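Local coordinates for protein putative NAD(P)H nitroreductase MhqN (Bacillus subtilis, PDB 3BEM) that is a putative FMN-dependent, NAD(P)H-using nitroreductase, a homodimer that may contribute to the breakdown of aromatic compounds, at residues Leu56-Tyr61 against Ser129-Arg134. The protein carries 3 engineered substitutions. Numbering follows the deposited sequence.
Sequences LQHTKY and SFYENR
The phenol oxygen OH of Y131 shares a hydrogen bond with NE2 of H58 at 2.9 Å, and E142 adds a weak hydrogen bond to the same oxygen. Either H58 or Y131 could supply the proton of the bond between them. It is nearly straight, at 166°. OH lies at the edge of the imidazole, near its plane. The two side chains reach out from opposite directions. The backbones stay well apart, with CA of L56 and CA of Y131 11.3 Å from each other, so side chains make the contact. In Y131, CG stands opposite the carbonyl carbon (chi1 -78°), which sends the ring off the helix toward H58. L56 adds an apolar touch: its CD1 lies 3.6 Å from CE1 of Y131, obliquely to the ring. H58 and Y131 are buried, and their bond pairs NE2 with OH inside the protein. A phenylalanine in place of Y131 would probably leave NE2 of H58 without this partner and take away the oxygen that E142 weakly grips. The contact ties the C-terminal part of helix 117-134 to the loop leading into strand 59-64. Helix 136-161 flanks it, with E142 and N146 against H58 and F138 against the Y131 ring. L56 also packs on A102 of helix 102-111.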
ATOM      1  N   LEU B  56     -14.467  -3.022   3.048  1.00 14.34           N
ATOM      2  CA  LEU B  56     -14.758  -2.238   4.243  1.00 15.28           C
ATOM      3  C   LEU B  56     -14.255  -0.792   4.176  1.00 16.91           C
ATOM      4  O   LEU B  56     -14.687   0.038   4.976  1.00 17.41           O
ATOM      5  CB  LEU B  56     -14.228  -2.933   5.489  1.00 14.86           C
ATOM      6  CG  LEU B  56     -14.981  -4.199   5.883  1.00 15.84           C
ATOM      7  CD1 LEU B  56     -14.200  -4.841   6.967  1.00 17.00           C
ATOM      8  CD2 LEU B  56     -16.407  -3.853   6.352  1.00 15.58           C
ATOM      9  N   GLN B  57     -13.350  -0.485   3.216  1.00 15.20           N
ATOM     10  CA  GLN B  57     -12.968   0.916   2.982  1.00 12.49           C
ATOM     11  C   GLN B  57     -12.490   1.582   4.326  1.00 15.51           C
ATOM     12  O   GLN B  57     -13.017   2.603   4.799  1.00 17.61           O
ATOM     13  CB  GLN B  57     -14.111   1.625   2.312  1.00 14.80           C
ATOM     14  CG  GLN B  57     -14.444   1.045   0.965  1.00 15.62           C
ATOM     15  CD  GLN B  57     -15.813   1.484   0.468  1.00 17.45           C
ATOM     16  OE1 GLN B  57     -15.962   2.626   0.089  1.00 17.44           O
ATOM     17  NE2 GLN B  57     -16.829   0.580   0.520  1.00 16.78           N
ATOM     18  N   HIS B  58     -11.446   0.976   4.878  1.00 15.14           N
ATOM     19  CA  HIS B  58     -10.867   1.268   6.176  1.00 16.44           C
ATOM     20  C   HIS B  58     -10.288   2.676   6.310  1.00 18.80           C
ATOM     21  O   HIS B  58     -10.135   3.166   7.424  1.00 16.90           O
ATOM     22  CB  HIS B  58      -9.739   0.286   6.512  1.00 15.64           C
ATOM     23  CG  HIS B  58     -10.107  -1.151   6.354  1.00 14.68           C
ATOM     24  ND1 HIS B  58     -10.400  -1.707   5.123  1.00 15.76           N
ATOM     25  CD2 HIS B  58     -10.186  -2.158   7.252  1.00 16.54           C
ATOM     26  CE1 HIS B  58     -10.643  -2.996   5.276  1.00 15.16           C
ATOM     27  NE2 HIS B  58     -10.535  -3.299   6.567  1.00 15.59           N
ATOM     28  N   THR B  59      -9.925   3.278   5.191  1.00 14.89           N
ATOM     29  CA  THR B  59      -9.059   4.446   5.142  1.00 14.98           C
ATOM     30  C   THR B  59      -9.841   5.736   5.216  1.00 18.71           C
ATOM     31  O   THR B  59     -10.882   5.913   4.535  1.00 18.98           O
ATOM     32  CB  THR B  59      -8.149   4.441   3.870  1.00 15.18           C
ATOM     33  OG1 THR B  59      -7.589   3.157   3.658  1.00 17.80           O
ATOM     34  CG2 THR B  59      -6.975   5.459   3.969  1.00 13.05           C
ATOM     35  N   LYS B  60      -9.341   6.640   6.048  1.00 16.20           N
ATOM     36  CA  LYS B  60      -9.770   8.024   6.069  1.00 18.71           C
ATOM     37  C   LYS B  60      -8.566   8.927   5.873  1.00 16.89           C
ATOM     38  O   LYS B  60      -7.423   8.552   6.220  1.00 17.33           O
ATOM     39  CB  LYS B  60     -10.553   8.364   7.340  1.00 20.41           C
ATOM     40  CG  LYS B  60     -11.931   7.687   7.409  1.00 28.82           C
ATOM     41  CD  LYS B  60     -12.957   8.434   8.323  1.00 29.55           C
ATOM     42  CE  LYS B  60     -14.415   8.153   7.882  1.00 34.25           C
ATOM     43  NZ  LYS B  60     -15.367   9.217   8.298  1.00 44.70           N
ATOM     44  N   TYR B  61      -8.798  10.087   5.287  1.00 15.53           N
ATOM     45  CA  TYR B  61      -7.761  11.112   5.156  1.00 15.06           C
ATOM     46  C   TYR B  61      -8.156  12.410   5.855  1.00 17.21           C
ATOM     47  O   TYR B  61      -9.292  12.903   5.668  1.00 18.11           O
ATOM     48  CB  TYR B  61      -7.447  11.413   3.694  1.00 15.96           C
ATOM     49  CG  TYR B  61      -6.858  10.260   2.903  1.00 15.65           C
ATOM     50  CD1 TYR B  61      -7.668   9.267   2.386  1.00 15.98           C
ATOM     51  CD2 TYR B  61      -5.505  10.221   2.619  1.00 15.93           C
ATOM     52  CE1 TYR B  61      -7.144   8.204   1.686  1.00 15.82           C
ATOM     53  CE2 TYR B  61      -4.962   9.196   1.910  1.00 17.02           C
ATOM     54  CZ  TYR B  61      -5.783   8.179   1.434  1.00 15.62           C
ATOM     55  OH  TYR B  61      -5.185   7.180   0.744  1.00 16.06           O
ATOM     56  N   SER B 129     -17.390 -11.538  12.031  1.00 20.52           N
ATOM     57  CA  SER B 129     -16.745 -12.594  12.753  1.00 22.20           C
ATOM     58  C   SER B 129     -15.304 -12.846  12.302  1.00 20.76           C
ATOM     59  O   SER B 129     -14.504 -13.218  13.116  1.00 21.69           O
ATOM     60  CB  SER B 129     -17.574 -13.890  12.724  1.00 28.02           C
ATOM     61  OG  SER B 129     -17.539 -14.480  11.450  1.00 32.94           O
ATOM     62  N   PHE B 130     -14.989 -12.633  11.028  1.00 20.36           N
ATOM     63  CA  PHE B 130     -13.597 -12.719  10.570  1.00 19.95           C
ATOM     64  C   PHE B 130     -12.688 -11.813  11.434  1.00 19.24           C
ATOM     65  O   PHE B 130     -11.651 -12.244  11.927  1.00 19.98           O
ATOM     66  CB  PHE B 130     -13.468 -12.329   9.097  1.00 19.95           C
ATOM     67  CG  PHE B 130     -12.152 -12.703   8.486  1.00 20.65           C
ATOM     68  CD1 PHE B 130     -11.078 -11.837   8.530  1.00 22.68           C
ATOM     69  CD2 PHE B 130     -11.984 -13.930   7.862  1.00 27.70           C
ATOM     70  CE1 PHE B 130      -9.865 -12.156   7.964  1.00 27.46           C
ATOM     71  CE2 PHE B 130     -10.769 -14.267   7.295  1.00 25.96           C
ATOM     72  CZ  PHE B 130      -9.697 -13.384   7.365  1.00 31.40           C
ATOM     73  N   TYR B 131     -13.096 -10.569  11.646  1.00 16.85           N
ATOM     74  CA  TYR B 131     -12.359  -9.644  12.466  1.00 17.69           C
ATOM     75  C   TYR B 131     -12.416  -9.969  13.959  1.00 20.84           C
ATOM     76  O   TYR B 131     -11.396 -10.099  14.607  1.00 18.47           O
ATOM     77  CB  TYR B 131     -12.831  -8.196  12.243  1.00 18.31           C
ATOM     78  CG  TYR B 131     -12.281  -7.602  10.951  1.00 18.07           C
ATOM     79  CD1 TYR B 131     -12.752  -8.025   9.701  1.00 17.84           C
ATOM     80  CD2 TYR B 131     -11.231  -6.686  10.985  1.00 19.68           C
ATOM     81  CE1 TYR B 131     -12.248  -7.484   8.526  1.00 18.96           C
ATOM     82  CE2 TYR B 131     -10.720  -6.120   9.789  1.00 16.91           C
ATOM     83  CZ  TYR B 131     -11.214  -6.550   8.571  1.00 19.40           C
ATOM     84  OH  TYR B 131     -10.658  -6.033   7.423  1.00 19.64           O
ATOM     85  N   GLU B 132     -13.611 -10.131  14.487  1.00 20.91           N
ATOM     86  CA  GLU B 132     -13.739 -10.414  15.926  1.00 22.78           C
ATOM     87  C   GLU B 132     -13.049 -11.720  16.330  1.00 23.95           C
ATOM     88  O   GLU B 132     -12.451 -11.777  17.401  1.00 26.03           O
ATOM     89  CB  GLU B 132     -15.211 -10.442  16.360  1.00 21.75           C
ATOM     90  CG  GLU B 132     -15.988  -9.145  16.184  1.00 25.67           C
ATOM     91  CD  GLU B 132     -15.746  -8.099  17.276  1.00 39.41           C
ATOM     92  OE1 GLU B 132     -14.653  -8.094  17.932  1.00 42.01           O
ATOM     93  OE2 GLU B 132     -16.677  -7.263  17.461  1.00 38.60           O
ATOM     94  N   ASN B 133     -13.121 -12.757  15.490  1.00 23.85           N
ATOM     95  CA  ASN B 133     -12.448 -14.017  15.807  1.00 24.85           C
ATOM     96  C   ASN B 133     -10.928 -13.867  15.912  1.00 22.52           C
ATOM     97  O   ASN B 133     -10.295 -14.568  16.682  1.00 24.63           O
ATOM     98  CB  ASN B 133     -12.775 -15.135  14.804  1.00 25.70           C
ATOM     99  CG  ASN B 133     -14.234 -15.636  14.906  1.00 25.96           C
ATOM    100  OD1 ASN B 133     -14.988 -15.317  15.846  1.00 29.45           O
ATOM    101  ND2 ASN B 133     -14.647 -16.401  13.902  1.00 28.77           N
ATOM    102  N   ARG B 134     -10.355 -12.966  15.122  0.50 21.33           N
ATOM    103  CA  ARG B 134      -8.912 -12.799  15.072  0.50 22.19           C
ATOM    104  C   ARG B 134      -8.428 -11.862  16.182  0.50 22.31           C
ATOM    105  O   ARG B 134      -7.344 -12.065  16.727  0.50 25.61           O
ATOM    106  CB  ARG B 134      -8.441 -12.328  13.684  0.50 21.77           C
ATOM    107  CG  ARG B 134      -8.574 -13.387  12.600  0.50 21.33           C
ATOM    108  CD  ARG B 134      -7.706 -13.114  11.372  0.50 24.48           C
ATOM    109  NE  ARG B 134      -7.601 -14.302  10.523  0.50 29.88           N
ATOM    110  CZ  ARG B 134      -6.687 -14.483   9.569  0.50 30.40           C
ATOM    111  NH1 ARG B 134      -5.780 -13.544   9.304  0.50 34.41           N
ATOM    112  NH2 ARG B 134      -6.687 -15.603   8.863  0.50 23.93           N
TER